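Local atomic coordinates of xylanase and alpha-amylase inhibitor protein (Scadoxus multiflorus, PDB entry 3MU7), a protein that inhibits xylanase and alpha-amylase and is built as a TIM barrel of the glycosyl hydrolase family 18 type. Residues 16-21 with 61-66; 25-30 with 263-268. All blocks are in the same frame, centred on the assembly; numbering follows the deposited sequence.

Interaction 1 of 2, residues 16-21 with 61-66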
ATOM      1  N   ARG A  16      -4.856  16.846   2.838  1.00  7.71           N
ATOM      2  CA  ARG A  16      -4.344  17.379   1.581  1.00  7.92           C
ATOM      3  C   ARG A  16      -4.878  16.528   0.422  1.00  7.60           C
ATOM      4  O   ARG A  16      -4.834  15.289   0.479  1.00  7.10           O
ATOM      5  CB  ARG A  16      -2.814  17.327   1.625  1.00  8.22           C
ATOM      6  CG  ARG A  16      -2.112  17.746   0.337  1.00  8.41           C
ATOM      7  CD  ARG A  16      -0.596  17.592   0.432  1.00  8.84           C
ATOM      8  NE  ARG A  16      -0.217  16.202   0.696  1.00  8.47           N
ATOM      9  CZ  ARG A  16       0.989  15.812   1.094  1.00  8.53           C
ATOM     10  NH1 ARG A  16       1.968  16.697   1.272  1.00 10.25           N
ATOM     11  NH2 ARG A  16       1.212  14.528   1.328  1.00  8.59           N
ATOM     12  N   SER A  17      -5.376  17.181  -0.626  1.00  7.76           N
ATOM     13  CA  SER A  17      -6.007  16.486  -1.739  1.00  7.99           C
ATOM     14  C   SER A  17      -5.058  15.492  -2.411  1.00  7.43           C
ATOM     15  O   SER A  17      -3.834  15.598  -2.296  1.00  7.65           O
ATOM     16  CB  SER A  17      -6.508  17.482  -2.780  1.00  8.47           C
ATOM     17  OG  SER A  17      -5.413  18.039  -3.473  1.00  9.43           O
ATOM     18  N   LEU A  18      -5.633  14.549  -3.142  1.00  7.81           N
ATOM     19  CA  LEU A  18      -4.831  13.581  -3.869  1.00  8.01           C
ATOM     20  C   LEU A  18      -3.913  14.287  -4.868  1.00  8.19           C
ATOM     21  O   LEU A  18      -2.716  13.999  -4.932  1.00  8.16           O
ATOM     22  CB  LEU A  18      -5.727  12.566  -4.570  1.00  8.13           C
ATOM     23  CG  LEU A  18      -5.012  11.542  -5.458  1.00  8.28           C
ATOM     24  CD1 LEU A  18      -3.952  10.782  -4.685  1.00  9.58           C
ATOM     25  CD2 LEU A  18      -6.011  10.584  -6.049  1.00  8.75           C
ATOM     26  N   GLU A  19      -4.461  15.226  -5.637  1.00  8.49           N
ATOM     27  CA  GLU A  19      -3.638  15.939  -6.615  1.00  9.24           C
ATOM     28  C   GLU A  19      -2.512  16.744  -5.949  1.00  8.59           C
ATOM     29  O   GLU A  19      -1.386  16.740  -6.443  1.00  8.65           O
ATOM     30  CB  GLU A  19      -4.486  16.791  -7.570  1.00 10.22           C
ATOM     31  CG  GLU A  19      -5.319  17.862  -6.891  1.00 12.03           C
ATOM     32  CD  GLU A  19      -6.449  18.404  -7.753  1.00 14.21           C
ATOM     33  OE1 GLU A  19      -6.625  17.946  -8.904  1.00 15.81           O
ATOM     34  OE2 GLU A  19      -7.187  19.280  -7.253  1.00 17.68           O
ATOM     35  N   ALA A  20      -2.793  17.400  -4.822  1.00  8.61           N
ATOM     36  CA  ALA A  20      -1.753  18.150  -4.113  1.00  8.76           C
ATOM     37  C   ALA A  20      -0.703  17.227  -3.496  1.00  8.73           C
ATOM     38  O   ALA A  20       0.480  17.562  -3.431  1.00  8.89           O
ATOM     39  CB  ALA A  20      -2.362  19.062  -3.068  1.00  9.27           C
ATOM     40  N   THR A  21      -1.138  16.052  -3.059  1.00  7.85           N
ATOM     41  CA  THR A  21      -0.222  15.038  -2.544  1.00  7.70           C
ATOM     42  C   THR A  21       0.789  14.667  -3.629  1.00  7.81           C
ATOM     43  O   THR A  21       2.004  14.667  -3.404  1.00  7.97           O
ATOM     44  CB  THR A  21      -1.026  13.827  -2.038  1.00  7.53           C
ATOM     45  OG1 THR A  21      -1.800  14.243  -0.911  1.00  7.57           O
ATOM     46  CG2 THR A  21      -0.134  12.671  -1.621  1.00  7.53           C
ATOM     47  N   LYS A  61      -5.623  11.029 -12.599  1.00  7.39           N
ATOM     48  CA  LYS A  61      -4.998  11.316 -13.887  1.00  7.80           C
ATOM     49  C   LYS A  61      -3.886  12.347 -13.746  1.00  7.44           C
ATOM     50  O   LYS A  61      -2.836  12.225 -14.370  1.00  7.86           O
ATOM     51  CB  LYS A  61      -6.036  11.776 -14.912  1.00  8.10           C
ATOM     52  CG  LYS A  61      -7.011  10.693 -15.320  1.00  8.88           C
ATOM     53  CD  LYS A  61      -8.097  11.276 -16.215  1.00 11.12           C
ATOM     54  CE  LYS A  61      -9.137  10.246 -16.585  1.00 13.13           C
ATOM     55  NZ  LYS A  61     -10.189  10.843 -17.461  1.00 14.62           N
ATOM     56  N   HIS A  62      -4.109  13.358 -12.915  1.00  7.24           N
ATOM     57  CA  HIS A  62      -3.069  14.346 -12.674  1.00  7.55           C
ATOM     58  C   HIS A  62      -1.824  13.692 -12.057  1.00  7.13           C
ATOM     59  O   HIS A  62      -0.698  13.925 -12.498  1.00  7.61           O
ATOM     60  CB  HIS A  62      -3.556  15.480 -11.781  1.00  7.65           C
ATOM     61  CG  HIS A  62      -2.473  16.454 -11.454  1.00  7.81           C
ATOM     62  ND1 HIS A  62      -1.953  17.314 -12.394  1.00  8.44           N
ATOM     63  CD2 HIS A  62      -1.775  16.675 -10.316  1.00  8.39           C
ATOM     64  CE1 HIS A  62      -0.996  18.042 -11.847  1.00  9.43           C
ATOM     65  NE2 HIS A  62      -0.864  17.668 -10.587  1.00  9.42           N
ATOM     66  N   CYS A  63      -2.033  12.865 -11.034  1.00  7.02           N
ATOM     67  CA  CYS A  63      -0.953  12.098 -10.415  1.00  7.29           C
ATOM     68  C   CYS A  63      -0.171  11.310 -11.458  1.00  6.92           C
ATOM     69  O   CYS A  63       1.064  11.363 -11.488  1.00  7.02           O
ATOM     70  CB  CYS A  63      -1.522  11.144  -9.374  1.00  7.59           C
ATOM     71  SG  CYS A  63      -2.077  11.975  -7.868  1.00  7.36           S
ATOM     72  N   GLN A  64      -0.888  10.584 -12.312  1.00  7.35           N
ATOM     73  CA  GLN A  64      -0.252   9.747 -13.316  1.00  8.23           C
ATOM     74  C   GLN A  64       0.519  10.578 -14.334  1.00  8.64           C
ATOM     75  O   GLN A  64       1.587  10.168 -14.791  1.00  9.03           O
ATOM     76  CB  GLN A  64      -1.289   8.860 -13.992  1.00  8.36           C
ATOM     77  CG  GLN A  64      -1.850   7.814 -13.036  1.00  8.33           C
ATOM     78  CD  GLN A  64      -3.066   7.101 -13.572  1.00  8.63           C
ATOM     79  OE1 GLN A  64      -3.863   7.675 -14.308  1.00  9.22           O
ATOM     80  NE2 GLN A  64      -3.227   5.844 -13.183  1.00  8.82           N
ATOM     81  N   SER A  65      -0.004  11.755 -14.669  1.00  8.89           N
ATOM     82  CA  SER A  65       0.688  12.671 -15.579  1.00 10.02           C
ATOM     83  C   SER A  65       2.003  13.176 -14.983  1.00 10.60           C
ATOM     84  O   SER A  65       2.900  13.607 -15.714  1.00 11.31           O
ATOM     85  CB  SER A  65      -0.220  13.841 -15.969  1.00 10.15           C
ATOM     86  OG  SER A  65      -0.265  14.840 -14.964  1.00 11.27           O
ATOM     87  N   LYS A  66       2.116  13.109 -13.658  1.00 11.13           N
ATOM     88  CA  LYS A  66       3.338  13.490 -12.942  1.00 12.22           C
ATOM     89  C   LYS A  66       4.208  12.268 -12.638  1.00 12.04           C
ATOM     90  O   LYS A  66       5.122  12.346 -11.806  1.00 12.36           O
ATOM     91  CB  LYS A  66       2.998  14.223 -11.636  1.00 12.53           C
ATOM     92  CG  LYS A  66       2.202  15.521 -11.795  1.00 15.86           C
ATOM     93  CD  LYS A  66       3.014  16.626 -12.454  1.00 19.25           C
ATOM     94  CE  LYS A  66       3.995  17.281 -11.487  1.00 21.81           C
ATOM     95  NZ  LYS A  66       3.322  18.171 -10.501  1.00 23.96           N
TER
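The side chain of Cys63 leaves helix 56-65 with SG anti to its own carbonyl carbon (chi1 -73°), and that of Leu18 leaves helix 18-23 with CG anti to the backbone N (chi1 176°). These two torsions bring the sulfur and the leucine branch together. The contact joins two successive outer helices of a TIM barrel, the (beta/alpha)8 fold of glycosyl hydrolase family 18. Cys63 SG lies 3.8 Å from Leu18 CG, and Leu18 CD1 is almost as near. The same sulfur sits 3.6 Å from Leu18 O, a van der Waals approach to the carbonyl. It also forms a disulfide with Cys22, one residue beyond 16-21, so a covalent link runs beside this packing and ties the two helices together. Leu18 also touches Gln59 and Ile60 of helix 56-65, and Trp9 of strand 5-9.

On the adjoining residues, His62 meets Glu19. His62 CD2 lies 3.9 Å from Glu19 CB, and the methylene comes in obliquely to the ring. Lys66 CG rests over one face of the imidazole, offset toward its rim. His62 NE2 is hydrogen-bonded to Asp23, which also forms a salt bridge with Lys66 NZ. Both partners should help to fix how the ring is turned. The Glu19 carboxylate is not paired with His62: OE1 stays 5.9 Å from ND1.

The start of helix 18-23 is set by local bonds. Ser17 is the N-cap, and Ala20 N donates to Ser17 OG at 3.0 Å. Ser17 O accepts from both Thr21 N and Thr21 OG1. The hydroxyl reaches this oxygen from above the carbonyl plane, 41° out of it. Arg16 NE donates to Thr21 OG1 at 3.0 Å, in a bent bond.

Interaction 2 of 2, residues 25-30 with 263-268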
ATOM      1  N   GLY A  25       5.825  16.099  -5.141  1.00 10.20           N
ATOM      2  CA  GLY A  25       7.004  15.515  -5.777  1.00 10.77           C
ATOM      3  C   GLY A  25       7.758  14.557  -4.871  1.00 10.73           C
ATOM      4  O   GLY A  25       8.866  14.135  -5.204  1.00 12.12           O
ATOM      5  N   ASN A  26       7.172  14.212  -3.727  1.00 10.34           N
ATOM      6  CA  ASN A  26       7.858  13.359  -2.752  1.00 10.06           C
ATOM      7  C   ASN A  26       7.638  11.869  -2.957  1.00  9.44           C
ATOM      8  O   ASN A  26       8.363  11.057  -2.374  1.00  9.90           O
ATOM      9  CB  ASN A  26       7.443  13.727  -1.330  1.00 10.64           C
ATOM     10  CG  ASN A  26       8.032  15.033  -0.867  1.00 11.84           C
ATOM     11  OD1 ASN A  26       8.646  15.765  -1.648  1.00 13.94           O
ATOM     12  ND2 ASN A  26       7.842  15.342   0.407  1.00 13.40           N
ATOM     13  N   TYR A  27       6.641  11.509  -3.761  1.00  8.95           N
ATOM     14  CA  TYR A  27       6.149  10.134  -3.792  1.00  8.51           C
ATOM     15  C   TYR A  27       6.213   9.492  -5.163  1.00  8.66           C
ATOM     16  O   TYR A  27       5.854  10.116  -6.164  1.00  9.44           O
ATOM     17  CB  TYR A  27       4.702  10.089  -3.299  1.00  8.56           C
ATOM     18  CG  TYR A  27       4.447  10.875  -2.040  1.00  7.77           C
ATOM     19  CD1 TYR A  27       3.647  12.016  -2.068  1.00  8.55           C
ATOM     20  CD2 TYR A  27       5.016  10.497  -0.828  1.00  8.22           C
ATOM     21  CE1 TYR A  27       3.406  12.739  -0.927  1.00  8.32           C
ATOM     22  CE2 TYR A  27       4.771  11.210   0.326  1.00  8.21           C
ATOM     23  CZ  TYR A  27       3.966  12.337   0.269  1.00  8.01           C
ATOM     24  OH  TYR A  27       3.695  13.077   1.392  1.00  9.49           O
ATOM     25  N   ALA A  28       6.630   8.232  -5.189  1.00  8.16           N
ATOM     26  CA  ALA A  28       6.616   7.420  -6.395  1.00  8.19           C
ATOM     27  C   ALA A  28       5.297   6.652  -6.531  1.00  7.91           C
ATOM     28  O   ALA A  28       4.874   6.336  -7.639  1.00  7.95           O
ATOM     29  CB  ALA A  28       7.794   6.456  -6.385  1.00  8.66           C
ATOM     30  N   TYR A  29       4.675   6.335  -5.397  1.00  7.74           N
ATOM     31  CA  TYR A  29       3.396   5.628  -5.354  1.00  7.62           C
ATOM     32  C   TYR A  29       2.500   6.345  -4.375  1.00  7.20           C
ATOM     33  O   TYR A  29       2.939   6.704  -3.273  1.00  7.23           O
ATOM     34  CB  TYR A  29       3.542   4.220  -4.790  1.00  9.04           C
ATOM     35  CG  TYR A  29       4.278   3.199  -5.603  1.00 11.77           C
ATOM     36  CD1 TYR A  29       3.591   2.360  -6.479  1.00 14.51           C
ATOM     37  CD2 TYR A  29       5.648   3.008  -5.444  1.00 14.80           C
ATOM     38  CE1 TYR A  29       4.255   1.378  -7.213  1.00 17.39           C
ATOM     39  CE2 TYR A  29       6.324   2.028  -6.175  1.00 17.27           C
ATOM     40  CZ  TYR A  29       5.619   1.222  -7.054  1.00 18.19           C
ATOM     41  OH  TYR A  29       6.283   0.257  -7.778  1.00 21.45           O
ATOM     42  N   VAL A  30       1.235   6.501  -4.755  1.00  6.43           N
ATOM     43  CA  VAL A  30       0.187   6.920  -3.829  1.00  6.71           C
ATOM     44  C   VAL A  30      -0.854   5.814  -3.807  1.00  6.40           C
ATOM     45  O   VAL A  30      -1.324   5.367  -4.856  1.00  6.98           O
ATOM     46  CB  VAL A  30      -0.427   8.287  -4.198  1.00  6.77           C
ATOM     47  CG1 VAL A  30      -1.559   8.623  -3.250  1.00  7.99           C
ATOM     48  CG2 VAL A  30       0.622   9.373  -4.113  1.00  8.58           C
ATOM     49  N   GLN A 263       6.013  16.818   7.852  1.00 11.96           N
ATOM     50  CA  GLN A 263       7.017  16.958   6.805  1.00 12.48           C
ATOM     51  C   GLN A 263       8.118  15.900   6.846  1.00 11.85           C
ATOM     52  O   GLN A 263       9.209  16.150   6.473  1.00 11.98           O
ATOM     53  CB  GLN A 263       7.596  18.394   6.788  1.00 13.37           C
ATOM     54  CG  GLN A 263       6.542  19.396   6.472  1.00 16.21           C
ATOM     55  CD  GLN A 263       7.121  20.748   6.138  1.00 19.31           C
ATOM     56  OE1 GLN A 263       7.922  20.912   5.266  1.00 22.40           O
ATOM     57  NE2 GLN A 263       6.682  21.697   6.826  1.00 22.13           N
ATOM     58  N   PHE A 264       7.743  14.701   7.311  1.00 11.43           N
ATOM     59  CA  PHE A 264       8.653  13.558   7.401  1.00 11.11           C
ATOM     60  C   PHE A 264       9.345  13.273   6.071  1.00 11.25           C
ATOM     61  O   PHE A 264      10.577  13.172   6.017  1.00 11.65           O
ATOM     62  CB  PHE A 264       7.874  12.326   7.868  1.00 10.93           C
ATOM     63  CG  PHE A 264       8.737  11.171   8.315  1.00 10.13           C
ATOM     64  CD1 PHE A 264       8.914  10.910   9.665  1.00 11.02           C
ATOM     65  CD2 PHE A 264       9.329  10.317   7.390  1.00 10.92           C
ATOM     66  CE1 PHE A 264       9.679   9.834  10.087  1.00 11.62           C
ATOM     67  CE2 PHE A 264      10.099   9.242   7.808  1.00 11.34           C
ATOM     68  CZ  PHE A 264      10.275   9.007   9.159  1.00 11.51           C
ATOM     69  N   SER A 265       8.572  13.157   4.991  1.00 11.03           N
ATOM     70  CA  SER A 265       9.175  12.871   3.687  1.00 11.35           C
ATOM     71  C   SER A 265      10.063  14.020   3.192  1.00 12.27           C
ATOM     72  O   SER A 265      11.099  13.768   2.586  1.00 12.21           O
ATOM     73  CB  SER A 265       8.138  12.486   2.630  1.00 10.31           C
ATOM     74  OG  SER A 265       7.207  13.526   2.436  1.00 10.15           O
ATOM     75  N   ASN A 266       9.667  15.269   3.445  1.00 13.46           N
ATOM     76  CA  ASN A 266      10.547  16.410   3.145  1.00 15.29           C
ATOM     77  C   ASN A 266      11.906  16.244   3.829  1.00 15.90           C
ATOM     78  O   ASN A 266      12.949  16.433   3.199  1.00 16.45           O
ATOM     79  CB  ASN A 266       9.906  17.746   3.544  1.00 15.78           C
ATOM     80  CG  ASN A 266       8.923  18.266   2.505  1.00 17.52           C
ATOM     81  OD1 ASN A 266       8.912  17.821   1.357  1.00 18.46           O
ATOM     82  ND2 ASN A 266       8.099  19.230   2.907  1.00 20.10           N
ATOM     83  N   LYS A 267      11.888  15.848   5.102  1.00 16.58           N
ATOM     84  CA  LYS A 267      13.113  15.654   5.884  1.00 17.26           C
ATOM     85  C   LYS A 267      13.942  14.468   5.393  1.00 17.38           C
ATOM     86  O   LYS A 267      15.174  14.549   5.334  1.00 17.89           O
ATOM     87  CB  LYS A 267      12.787  15.500   7.372  1.00 17.51           C
ATOM     88  CG  LYS A 267      12.202  16.756   7.999  1.00 18.79           C
ATOM     89  CD  LYS A 267      11.773  16.504   9.432  1.00 21.51           C
ATOM     90  CE  LYS A 267      10.981  17.675   9.982  1.00 23.04           C
ATOM     91  NZ  LYS A 267      10.426  17.362  11.327  1.00 24.79           N
ATOM     92  N   ILE A 268      13.270  13.372   5.043  1.00 17.10           N
ATOM     93  CA  ILE A 268      13.929  12.208   4.443  1.00 17.18           C
ATOM     94  C   ILE A 268      14.655  12.601   3.151  1.00 17.24           C
ATOM     95  O   ILE A 268      15.796  12.186   2.920  1.00 17.37           O
ATOM     96  CB  ILE A 268      12.913  11.052   4.150  1.00 16.96           C
ATOM     97  CG1 ILE A 268      12.434  10.397   5.454  1.00 17.12           C
ATOM     98  CG2 ILE A 268      13.515  10.008   3.211  1.00 17.59           C
ATOM     99  CD1 ILE A 268      13.485   9.548   6.195  1.00 17.87           C
TER
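Asn26 and Ser265 bury the most surface here, and Asn266 completes the trio. The Asn26 amide nitrogen does the work, for ND2 spends both of its hydrogens on helix 264-269. One goes to Asn266 OD1 at 2.9 Å, in a nearly straight bond (177°). Asn266 OD1 lies in the plane of the Asn26 amide. The two amides are turned 80° apart, and ND2 stands above the carbonyl plane of Asn266. The other hydrogen goes to Ser265 OG at 2.8 Å, and that bond is more bent. Ser265 OG lies between its backbone N and carbonyl carbon (chi1 60°), which points it at the Asn26 amide.

Each polar group has a further partner. Ser265 OG and Tyr27 OH are both hydrogen-bonded to Asp259, and Asn26 OD1 accepts from Lys271. Asn266 ND2 donates to Gln263 OE1 at 2.9 Å, which should help to steady the amide whose oxygen faces Asn26. Asn26 CB lies over the centre of the Tyr27 ring, 3.9 Å above its plane. An alanine at Asn26 would keep this CB but would probably leave Asn266 OD1 without its straight bond and Ser265 OG without the N-H it accepts.

The contact joins two distant parts of the chain, the lead-in to strand 29-37 and the C-terminal helix 264-269. On the barrel side, the Tyr27 ring rests on Ile5 and Val7 of strand 5-9 and on Thr21 of helix 18-23. On the far side, Phe264 and Ile268 pack against Pro231 of helix 231-242.

In the fold
Interactions 1 and 2 are neighbours on one side of the barrel, with centres about 13 Å apart. Helix 18-23 leads on to strand 29-37, so the two contacts hold successive elements. They also touch. Arg16 NH2 probably donates to Tyr27 OH at 2.9 Å, and Leu18 CD1 packs on Val30 CG1. Interaction 1 is partly buried, with Leu18 and Cys63 inside and Glu19 and His62 nearer the surface. It is held by van der Waals packing beside a disulfide. Interaction 2 is more buried, yet polar: an asparagine bonds to the serine and asparagine of the last helix. It joins early and late parts of the chain, whereas interaction 1 joins consecutive helices.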